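Local coordinates for protein FACT-Spt16 (Cicer arietinum, PDB 5CE6) that probably binds histones H3-H4 as the N-terminal domain of a FACT histone chaperone subunit that acts on nucleosomes during transcription, at residues His39-Asp42 with Arg43-Asp46; Ser199-Glu202 with Ile203-Lys207; Glu382-Ser386 with Gly387-Asn391; Ile446-Ala450 with Leu451-Ala455. One frame throughout, in Å; residues are numbered along the deposited sequence.

Contact 1 (His39-Asp42 with Arg43-Asp46); sequences HWDD and RRTD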
loop_
_atom_site.group_PDB
_atom_site.type_symbol
_atom_site.label_atom_id
_atom_site.label_comp_id
_atom_site.label_asym_id
_atom_site.label_seq_id
_atom_site.Cartn_x
_atom_site.Cartn_y
_atom_site.Cartn_z
ATOM N N HIS A 39 -8.075 7.487 19.766
ATOM C CA HIS A 39 -7.194 6.325 19.661
ATOM C C HIS A 39 -5.877 6.642 20.352
ATOM O O HIS A 39 -5.334 5.823 21.104
ATOM C CB HIS A 39 -6.966 5.979 18.190
ATOM C CG HIS A 39 -6.365 4.628 17.966
ATOM N ND1 HIS A 39 -5.019 4.376 18.128
ATOM C CD2 HIS A 39 -6.920 3.458 17.570
ATOM C CE1 HIS A 39 -4.773 3.108 17.852
ATOM N NE2 HIS A 39 -5.912 2.526 17.512
ATOM N N TRP A 40 -5.383 7.854 20.100
ATOM C CA TRP A 40 -4.157 8.345 20.706
ATOM C C TRP A 40 -4.282 8.261 22.224
ATOM O O TRP A 40 -3.386 7.766 22.905
ATOM C CB TRP A 40 -3.922 9.792 20.254
ATOM C CG TRP A 40 -2.677 10.433 20.756
ATOM C CD1 TRP A 40 -1.645 9.839 21.425
ATOM C CD2 TRP A 40 -2.327 11.816 20.633
ATOM N NE1 TRP A 40 -0.678 10.772 21.732
ATOM C CE2 TRP A 40 -1.076 11.996 21.251
ATOM C CE3 TRP A 40 -2.961 12.925 20.060
ATOM C CZ2 TRP A 40 -0.435 13.234 21.308
ATOM C CZ3 TRP A 40 -2.326 14.157 20.114
ATOM C CH2 TRP A 40 -1.079 14.303 20.737
ATOM N N ASP A 41 -5.412 8.719 22.748
ATOM C CA ASP A 41 -5.614 8.737 24.189
ATOM C C ASP A 41 -5.824 7.326 24.730
ATOM O O ASP A 41 -5.260 6.961 25.763
ATOM C CB ASP A 41 -6.809 9.615 24.551
ATOM C CG ASP A 41 -6.910 9.870 26.047
ATOM O OD1 ASP A 41 -5.872 10.192 26.672
ATOM O OD2 ASP A 41 -8.027 9.742 26.594
ATOM N N ASP A 42 -6.629 6.540 24.021
ATOM C CA ASP A 42 -6.953 5.177 24.444
ATOM C C ASP A 42 -5.710 4.300 24.540
ATOM O O ASP A 42 -5.571 3.501 25.467
ATOM C CB ASP A 42 -7.948 4.530 23.471
ATOM C CG ASP A 42 -9.334 5.149 23.546
ATOM O OD1 ASP A 42 -9.628 5.826 24.545
ATOM O OD2 ASP A 42 -10.129 4.946 22.598
ATOM N N ARG A 43 -4.808 4.460 23.575
ATOM C CA ARG A 43 -3.638 3.599 23.462
ATOM C C ARG A 43 -2.327 4.381 23.518
ATOM O O ARG A 43 -1.378 4.049 22.809
ATOM C CB ARG A 43 -3.711 2.803 22.156
ATOM C CG ARG A 43 -5.011 2.034 21.985
ATOM C CD ARG A 43 -5.069 0.847 22.932
ATOM N NE ARG A 43 -4.081 -0.167 22.578
ATOM C CZ ARG A 43 -4.286 -1.121 21.674
ATOM N NH1 ARG A 43 -5.442 -1.187 21.028
ATOM N NH2 ARG A 43 -3.335 -2.005 21.410
ATOM N N ARG A 44 -2.272 5.398 24.379
ATOM C CA ARG A 44 -1.109 6.288 24.455
ATOM C C ARG A 44 0.212 5.542 24.698
ATOM O O ARG A 44 1.188 5.729 23.972
ATOM C CB ARG A 44 -1.333 7.370 25.521
ATOM C CG ARG A 44 -0.385 8.560 25.414
ATOM C CD ARG A 44 -0.750 9.659 26.405
ATOM N NE ARG A 44 -2.127 10.121 26.236
ATOM C CZ ARG A 44 -2.496 11.115 25.431
ATOM N NH1 ARG A 44 -1.589 11.761 24.711
ATOM N NH2 ARG A 44 -3.774 11.467 25.345
ATOM N N THR A 45 0.227 4.683 25.711
ATOM C CA THR A 45 1.430 3.951 26.086
ATOM C C THR A 45 1.714 2.791 25.136
ATOM O O THR A 45 2.862 2.533 24.767
ATOM C CB THR A 45 1.296 3.389 27.508
ATOM O OG1 THR A 45 1.070 4.465 28.425
ATOM C CG2 THR A 45 2.554 2.647 27.908
ATOM N N ASP A 46 0.652 2.101 24.739
ATOM C CA ASP A 46 0.765 0.832 24.032
ATOM C C ASP A 46 1.156 0.987 22.565
ATOM O O ASP A 46 1.949 0.205 22.042
ATOM C CB ASP A 46 -0.560 0.074 24.147
ATOM C CG ASP A 46 -0.382 -1.429 24.084
ATOM O OD1 ASP A 46 0.761 -1.906 24.252
ATOM O OD2 ASP A 46 -1.395 -2.134 23.879
HETATM O O HOH W 1 -3.848 8.521 27.732
#
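Arg43 N donates to His39 O at 2.9 Å, a last i to i+4 bond of helix 26-42, and Arg43 is the first residue to leave helical backbone angles. The next residue, Arg44, turns its side chain back over the helix end. Its CG lies anti to the backbone N (chi1 -164°), and a bend at chi3 lays the guanidinium beside Trp40 and Asp41. NH1 sits over one face of the indole, offset toward the rim and 3.3 Å from Trp40 NE1. CZ of Arg44 is 4.3 Å from the centroid of the five-membered ring of Trp40, a cation-pi contact. The two planes are 44° apart, so this is not a flat stack. NH1 and Trp40 NE1 are both donors, and both are satisfied by the carbonyl oxygen of Ser51.

The edge of the guanidinium meets Asp41. NH2 of Arg44 forms a nearly straight salt bridge to Asp41 OD1 at 2.8 Å, in the guanidinium plane, on the anti side of OD1 but somewhat out of the carboxylate plane. A water accepts from Arg44 NE and donates to the same OD1, so the carboxylate oxygen is held twice. One residue earlier, Arg43 NH2 bonds Asp46 OD2 at 3.1 Å, from above the carboxylate plane. This is a helix C-terminal end with the Arg44 side chain folded back on it, in the N-terminal lobe of Spt16.

Contact 2 (Ser199-Glu202 with Ile203-Lys207); sequences SNEE and ITYIK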
loop_
_atom_site.group_PDB
_atom_site.type_symbol
_atom_site.label_atom_id
_atom_site.label_comp_id
_atom_site.label_asym_id
_atom_site.label_seq_id
_atom_site.Cartn_x
_atom_site.Cartn_y
_atom_site.Cartn_z
ATOM N N SER A 199 -13.537 2.717 6.842
ATOM C CA SER A 199 -14.948 3.082 6.868
ATOM C C SER A 199 -15.619 2.568 5.607
ATOM O O SER A 199 -14.943 2.171 4.664
ATOM C CB SER A 199 -15.096 4.595 6.919
ATOM O OG SER A 199 -14.787 5.186 5.670
ATOM N N ASN A 200 -16.948 2.575 5.581
ATOM C CA ASN A 200 -17.667 2.154 4.382
ATOM C C ASN A 200 -17.292 2.988 3.145
ATOM O O ASN A 200 -17.197 2.460 2.038
ATOM C CB ASN A 200 -19.178 2.195 4.618
ATOM C CG ASN A 200 -19.665 1.021 5.441
ATOM O OD1 ASN A 200 -19.097 -0.067 5.377
ATOM N ND2 ASN A 200 -20.724 1.233 6.214
ATOM N N GLU A 201 -17.081 4.285 3.337
ATOM C CA GLU A 201 -16.687 5.150 2.228
ATOM C C GLU A 201 -15.340 4.705 1.663
ATOM O O GLU A 201 -15.170 4.592 0.448
ATOM C CB GLU A 201 -16.629 6.614 2.678
ATOM C CG GLU A 201 -16.095 7.568 1.620
ATOM C CD GLU A 201 -16.027 9.003 2.113
ATOM O OE1 GLU A 201 -16.367 9.236 3.287
ATOM O OE2 GLU A 201 -15.648 9.890 1.324
ATOM N N GLU A 202 -14.400 4.422 2.557
ATOM C CA GLU A 202 -13.056 4.037 2.137
ATOM C C GLU A 202 -13.090 2.696 1.419
ATOM O O GLU A 202 -12.393 2.498 0.421
ATOM C CB GLU A 202 -12.107 3.979 3.338
ATOM C CG GLU A 202 -11.895 5.313 4.051
ATOM C CD GLU A 202 -10.950 5.174 5.222
ATOM O OE1 GLU A 202 -11.356 4.546 6.219
ATOM O OE2 GLU A 202 -9.793 5.658 5.149
ATOM N N ILE A 203 -13.911 1.781 1.919
ATOM C CA ILE A 203 -14.047 0.474 1.278
ATOM C C ILE A 203 -14.606 0.630 -0.133
ATOM O O ILE A 203 -14.206 -0.077 -1.055
ATOM C CB ILE A 203 -14.905 -0.467 2.127
ATOM C CG1 ILE A 203 -14.086 -0.954 3.328
ATOM C CG2 ILE A 203 -15.397 -1.662 1.314
ATOM C CD1 ILE A 203 -14.938 -1.565 4.428
ATOM N N THR A 204 -15.510 1.587 -0.313
ATOM C CA THR A 204 -16.046 1.842 -1.640
ATOM C C THR A 204 -14.949 2.291 -2.607
ATOM O O THR A 204 -14.871 1.793 -3.729
ATOM C CB THR A 204 -17.162 2.874 -1.590
ATOM O OG1 THR A 204 -18.293 2.277 -0.944
ATOM C CG2 THR A 204 -17.565 3.316 -3.007
ATOM N N TYR A 205 -14.098 3.216 -2.171
ATOM C CA TYR A 205 -12.994 3.683 -3.021
ATOM C C TYR A 205 -12.025 2.555 -3.375
ATOM O O TYR A 205 -11.559 2.479 -4.509
ATOM C CB TYR A 205 -12.254 4.861 -2.373
ATOM C CG TYR A 205 -13.173 6.043 -2.092
ATOM C CD1 TYR A 205 -14.356 6.223 -2.815
ATOM C CD2 TYR A 205 -12.862 6.969 -1.108
ATOM C CE1 TYR A 205 -15.195 7.291 -2.564
ATOM C CE2 TYR A 205 -13.714 8.051 -0.849
ATOM C CZ TYR A 205 -14.870 8.200 -1.586
ATOM O OH TYR A 205 -15.728 9.255 -1.337
ATOM N N ILE A 206 -11.732 1.679 -2.416
ATOM C CA ILE A 206 -10.867 0.527 -2.687
ATOM C C ILE A 206 -11.524 -0.425 -3.693
ATOM O O ILE A 206 -10.858 -0.942 -4.593
ATOM C CB ILE A 206 -10.507 -0.213 -1.375
ATOM C CG1 ILE A 206 -9.657 0.704 -0.482
ATOM C CG2 ILE A 206 -9.782 -1.540 -1.666
ATOM C CD1 ILE A 206 -9.419 0.189 0.938
ATOM N N LYS A 207 -12.823 -0.666 -3.547
ATOM C CA LYS A 207 -13.529 -1.509 -4.509
ATOM C C LYS A 207 -13.523 -0.888 -5.902
ATOM O O LYS A 207 -13.359 -1.605 -6.889
ATOM C CB LYS A 207 -14.974 -1.755 -4.069
ATOM C CG LYS A 207 -15.104 -2.620 -2.837
ATOM C CD LYS A 207 -16.578 -2.738 -2.445
ATOM C CE LYS A 207 -16.823 -3.834 -1.426
ATOM N NZ LYS A 207 -18.286 -3.949 -1.107
#
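Ile203 N bonds Ser199 O at 3.0 Å, in the first turn of helix 200-230, and the Ile203 side chain leans CG1 on the same carbonyl oxygen. That turn is closed by a capping box. Ser199 OG accepts from Glu202 N, while Glu202 OE1 accepts from Ser199 N at 2.9 Å through its anti lone pair.

Thr204 follows with two bonds to one acceptor. Its N and its OG1, the latter at 3.2 Å, reach Asn200 O from opposite faces of the carbonyl plane. OG1 stands beside the backbone N (chi1 -70°), which turns the hydroxyl back along the helix.

Tyr205 N bonds Glu201 O, and that oxygen also lies 3.5 Å above the centre of the Tyr205 ring. CG of Glu201 is anti to the backbone N and the chain runs on extended, which carries OE2 up to Tyr205 OH, at 2.7 Å. OE2 accepts on the anti side of the carboxylate. Carboxylate and ring planes stand 79° apart.

Ile206 N continues the i to i+4 bonding, to Glu202 O at 3.0 Å, with CG1 against that oxygen.

The helix start rests on strand 424-435, where Ile203 and Ile206 both touch Ile434. Glu202 OE2 bonds Tyr309 OH at the start of strand 309-319.

Contact 3 (Glu382-Ser386 with Gly387-Asn391); sequences EFRES and GLNIN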
loop_
_atom_site.group_PDB
_atom_site.type_symbol
_atom_site.label_atom_id
_atom_site.label_comp_id
_atom_site.label_asym_id
_atom_site.label_seq_id
_atom_site.Cartn_x
_atom_site.Cartn_y
_atom_site.Cartn_z
ATOM N N GLU A 382 -1.931 3.906 1.886
ATOM C CA GLU A 382 -0.607 3.344 1.659
ATOM C C GLU A 382 -0.738 2.068 0.848
ATOM O O GLU A 382 -1.599 1.229 1.124
ATOM C CB GLU A 382 0.059 3.001 2.989
ATOM C CG GLU A 382 0.193 4.180 3.962
ATOM C CD GLU A 382 0.501 3.709 5.357
ATOM O OE1 GLU A 382 -0.447 3.331 6.087
ATOM O OE2 GLU A 382 1.694 3.670 5.708
ATOM N N PHE A 383 0.131 1.892 -0.137
ATOM C CA PHE A 383 0.107 0.638 -0.877
ATOM C C PHE A 383 0.482 -0.551 0.016
ATOM O O PHE A 383 -0.048 -1.667 -0.122
ATOM C CB PHE A 383 1.043 0.706 -2.082
ATOM C CG PHE A 383 0.982 -0.525 -2.920
ATOM C CD1 PHE A 383 -0.102 -0.742 -3.766
ATOM C CD2 PHE A 383 1.980 -1.477 -2.833
ATOM C CE1 PHE A 383 -0.192 -1.913 -4.509
ATOM C CE2 PHE A 383 1.907 -2.637 -3.576
ATOM C CZ PHE A 383 0.829 -2.851 -4.421
ATOM N N ARG A 384 1.412 -0.306 0.934
ATOM C CA ARG A 384 1.871 -1.333 1.833
ATOM C C ARG A 384 1.733 -0.880 3.287
ATOM O O ARG A 384 2.484 -0.019 3.756
ATOM C CB ARG A 384 3.329 -1.635 1.496
ATOM C CG ARG A 384 3.902 -2.854 2.112
ATOM C CD ARG A 384 5.274 -3.106 1.509
ATOM N NE ARG A 384 5.979 -4.140 2.241
ATOM C CZ ARG A 384 5.889 -5.432 1.955
ATOM N NH1 ARG A 384 5.130 -5.828 0.940
ATOM N NH2 ARG A 384 6.559 -6.319 2.677
ATOM N N GLU A 385 0.758 -1.449 3.989
ATOM C CA GLU A 385 0.609 -1.231 5.424
ATOM C C GLU A 385 1.480 -2.241 6.181
ATOM O O GLU A 385 1.092 -3.391 6.400
ATOM C CB GLU A 385 -0.865 -1.328 5.824
ATOM C CG GLU A 385 -1.721 -0.288 5.089
ATOM C CD GLU A 385 -3.195 -0.338 5.449
ATOM O OE1 GLU A 385 -3.612 -1.245 6.204
ATOM O OE2 GLU A 385 -3.945 0.531 4.962
ATOM N N SER A 386 2.674 -1.802 6.563
ATOM C CA SER A 386 3.680 -2.703 7.120
ATOM C C SER A 386 3.267 -3.400 8.418
ATOM O O SER A 386 3.683 -4.533 8.666
ATOM C CB SER A 386 5.011 -1.973 7.306
ATOM O OG SER A 386 5.523 -1.547 6.056
ATOM N N GLY A 387 2.449 -2.734 9.234
ATOM C CA GLY A 387 1.978 -3.317 10.482
ATOM C C GLY A 387 1.012 -4.482 10.302
ATOM O O GLY A 387 0.705 -5.215 11.251
ATOM N N LEU A 388 0.532 -4.668 9.078
ATOM C CA LEU A 388 -0.380 -5.764 8.780
ATOM C C LEU A 388 0.230 -6.724 7.768
ATOM O O LEU A 388 -0.455 -7.192 6.862
ATOM C CB LEU A 388 -1.709 -5.234 8.239
ATOM C CG LEU A 388 -2.630 -4.516 9.225
ATOM C CD1 LEU A 388 -3.913 -4.102 8.520
ATOM C CD2 LEU A 388 -2.949 -5.428 10.398
ATOM N N ASN A 389 1.521 -7.006 7.909
ATOM C CA ASN A 389 2.165 -7.984 7.040
ATOM C C ASN A 389 1.705 -9.397 7.379
ATOM O O ASN A 389 1.799 -9.838 8.529
ATOM C CB ASN A 389 3.690 -7.843 7.158
ATOM C CG ASN A 389 4.438 -8.589 6.073
ATOM O OD1 ASN A 389 4.261 -9.795 5.900
ATOM N ND2 ASN A 389 5.297 -7.876 5.345
ATOM N N ILE A 390 1.170 -10.102 6.388
ATOM C CA ILE A 390 0.716 -11.468 6.605
ATOM C C ILE A 390 1.933 -12.377 6.575
ATOM O O ILE A 390 2.352 -12.844 5.512
ATOM C CB ILE A 390 -0.304 -11.915 5.526
ATOM C CG1 ILE A 390 -1.439 -10.894 5.420
ATOM C CG2 ILE A 390 -0.878 -13.300 5.860
ATOM C CD1 ILE A 390 -2.249 -11.029 4.143
ATOM N N ASN A 391 2.516 -12.604 7.748
ATOM C CA ASN A 391 3.668 -13.495 7.860
ATOM C C ASN A 391 3.613 -14.290 9.160
ATOM O O ASN A 391 2.766 -14.031 10.006
ATOM C CB ASN A 391 4.990 -12.718 7.703
ATOM C CG ASN A 391 5.245 -11.727 8.838
ATOM O OD1 ASN A 391 5.300 -12.096 10.007
ATOM N ND2 ASN A 391 5.450 -10.467 8.481
HETATM O O HOH W 2 7.388 -8.608 3.215
#
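Glu385 lies side by side with Leu388, both side chains pointing the same way. The closest approach is OE1 of Glu385 to CD1 of Leu388 at 3.7 Å, a carboxylate oxygen against a methyl group. The Glu385 chain is extended beyond CG, which carries the carboxylate out alongside the leucine branch. Its other oxygen, OE2, forms a salt bridge with Lys198. Leu388 packs on Phe404 of strand 403-414 and on Ala196 of helix 188-196, so this pair faces the protein interior.

The backbone between them turns. Leu388 N donates to Glu385 O at 3.0 Å. It comes from well above the carbonyl plane, 46° out of it. A second bond, from Asn389 N to Ser386 O at 3.4 Å, is weak.

Arg384 and Asn389 meet across the same turn on a more exposed side. The arginine chain is extended from CG to NE, with CG anti to the backbone N (chi1 -168°), and this brings NH2 within 3.3 Å of Asn389 ND2. The two are both donors, and their planes are 81° apart. A water lies between them: it accepts from Asn389 ND2 at 3.1 Å, while its link to Arg384 NH2 is weak and doubtful. Asn389 OD1 is hydrogen-bonded to Ser374 OG and takes a weak bond from Asn391 ND2, so the amide is held at both ends and its rotation is probably fixed.

A type I beta turn, Glu385 to Leu388, closed by the Leu388 N to Glu385 O bond, sits here in the loop between strands 376-378 and 403-414 of the M24 peptidase-like domain.

Contact 4 (Ile446-Ala450 with Leu451-Ala455); sequences IGSKA and LKDVA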
loop_
_atom_site.group_PDB
_atom_site.type_symbol
_atom_site.label_atom_id
_atom_site.label_comp_id
_atom_site.label_asym_id
_atom_site.label_seq_id
_atom_site.Cartn_x
_atom_site.Cartn_y
_atom_site.Cartn_z
ATOM N N ILE A 446 -11.676 -11.796 -11.282
ATOM C CA ILE A 446 -11.846 -11.504 -12.708
ATOM C C ILE A 446 -11.988 -12.749 -13.566
ATOM O O ILE A 446 -11.932 -12.678 -14.798
ATOM C CB ILE A 446 -10.678 -10.688 -13.268
ATOM C CG1 ILE A 446 -9.347 -11.400 -13.019
ATOM C CG2 ILE A 446 -10.666 -9.296 -12.668
ATOM C CD1 ILE A 446 -8.166 -10.706 -13.685
ATOM N N GLY A 447 -12.166 -13.892 -12.916
ATOM C CA GLY A 447 -12.317 -15.137 -13.638
ATOM C C GLY A 447 -11.388 -16.182 -13.069
ATOM O O GLY A 447 -10.476 -15.863 -12.306
ATOM N N SER A 448 -11.618 -17.434 -13.443
ATOM C CA SER A 448 -10.864 -18.546 -12.874
ATOM C C SER A 448 -9.351 -18.372 -12.921
ATOM O O SER A 448 -8.779 -18.049 -13.963
ATOM C CB SER A 448 -11.246 -19.852 -13.562
ATOM O OG SER A 448 -10.398 -20.900 -13.136
ATOM N N LYS A 449 -8.719 -18.580 -11.769
ATOM C CA LYS A 449 -7.269 -18.550 -11.656
ATOM C C LYS A 449 -6.714 -19.934 -11.875
ATOM O O LYS A 449 -5.499 -20.128 -11.811
ATOM C CB LYS A 449 -6.852 -18.077 -10.262
ATOM C CG LYS A 449 -7.012 -16.604 -10.033
ATOM C CD LYS A 449 -6.550 -16.213 -8.634
ATOM C CE LYS A 449 -7.561 -16.547 -7.552
ATOM N NZ LYS A 449 -7.136 -15.873 -6.273
ATOM N N ALA A 450 -7.606 -20.903 -12.104
ATOM C CA ALA A 450 -7.191 -22.283 -12.287
ATOM C C ALA A 450 -6.225 -22.351 -13.444
ATOM O O ALA A 450 -6.304 -21.543 -14.377
ATOM C CB ALA A 450 -8.387 -23.193 -12.536
ATOM N N LEU A 451 -5.305 -23.302 -13.347
ATOM C CA LEU A 451 -4.279 -23.541 -14.348
ATOM C C LEU A 451 -4.822 -23.524 -15.773
ATOM O O LEU A 451 -4.256 -22.867 -16.648
ATOM C CB LEU A 451 -3.611 -24.887 -14.074
ATOM C CG LEU A 451 -2.479 -25.288 -15.010
ATOM C CD1 LEU A 451 -1.327 -24.338 -14.843
ATOM C CD2 LEU A 451 -2.044 -26.717 -14.728
ATOM N N LYS A 452 -5.925 -24.237 -15.996
ATOM C CA LYS A 452 -6.497 -24.381 -17.335
ATOM C C LYS A 452 -6.847 -23.036 -17.971
ATOM O O LYS A 452 -6.867 -22.902 -19.195
ATOM C CB LYS A 452 -7.744 -25.274 -17.300
ATOM C CG LYS A 452 -8.956 -24.603 -16.669
ATOM C CD LYS A 452 -10.253 -25.315 -17.042
ATOM C CE LYS A 452 -11.465 -24.517 -16.580
ATOM N NZ LYS A 452 -11.400 -24.197 -15.123
ATOM N N ASP A 453 -7.110 -22.039 -17.135
ATOM C CA ASP A 453 -7.526 -20.730 -17.622
ATOM C C ASP A 453 -6.391 -19.704 -17.750
ATOM O O ASP A 453 -6.583 -18.645 -18.345
ATOM C CB ASP A 453 -8.651 -20.184 -16.744
ATOM C CG ASP A 453 -9.874 -21.065 -16.781
ATOM O OD1 ASP A 453 -10.492 -21.144 -17.858
ATOM O OD2 ASP A 453 -10.196 -21.697 -15.752
ATOM N N VAL A 454 -5.221 -20.018 -17.194
ATOM C CA VAL A 454 -4.057 -19.131 -17.322
ATOM C C VAL A 454 -2.920 -19.807 -18.071
ATOM O O VAL A 454 -1.831 -19.234 -18.217
ATOM C CB VAL A 454 -3.540 -18.613 -15.961
ATOM C CG1 VAL A 454 -4.608 -17.770 -15.282
ATOM C CG2 VAL A 454 -3.131 -19.770 -15.069
ATOM N N ALA A 455 -3.183 -21.023 -18.546
ATOM C CA ALA A 455 -2.206 -21.791 -19.309
ATOM C C ALA A 455 -2.538 -21.752 -20.790
ATOM O O ALA A 455 -3.701 -21.846 -21.184
ATOM C CB ALA A 455 -2.154 -23.235 -18.823
#
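Ser448 OG lies anti to its own N (chi1 172°), and Asp453 CG stands beside its backbone N (chi1 -62°); together these bring the hydroxyl to the carboxylate. OG donates to Asp453 OD2 at 2.7 Å, on the anti side and 32° out of the carboxylate plane. Lys452 NZ comes to the same oxygen at 2.8 Å from the opposite face and on the syn side, forming a salt bridge. Its chain bends at its last torsion to reach there. OD2 is thus gripped by two donors.

The hydroxyl has a second task. Ser448 OG accepts from Ala450 N at 3.0 Å, which makes an ST turn just ahead of the short, weakly bonded helix 451-454. One serine oxygen therefore links the turn to the helix.

The backbone continues the grip. Asp453 N donates to Ala450 O at 2.9 Å from above the carbonyl plane. Val454 N reaches the same oxygen only weakly. Val454 places CG2 3.7 Å from Ala450 O.

Leu451 and Val454 touch Tyr329 of helix 323-342. Lys449 points away from the helix, where NZ bonds Gln336 OE1 and forms a salt bridge with Asp431.

The four contacts follow in series along the chain, and none nests in or crosses another. Each lies within one continuous run of residues, so each closes only a local turn. Contact 1 ends helix 26-42 in the N-terminal lobe. Contact 2 starts helix 200-230, and contact 3 turns the loop before strand 403-414. The centres of contacts 2 and 3 are about 18 Å apart, and Lys198, just before contact 2, meets Glu385 of contact 3. Helix 188-196 touches both His39 of contact 1 and Leu388 of contact 3, so it connects the two lobes. Contact 4 lies near the C terminus, its centre about 46 Å from that of contact 1, and leads into strand 455-456 beside strand 309-319.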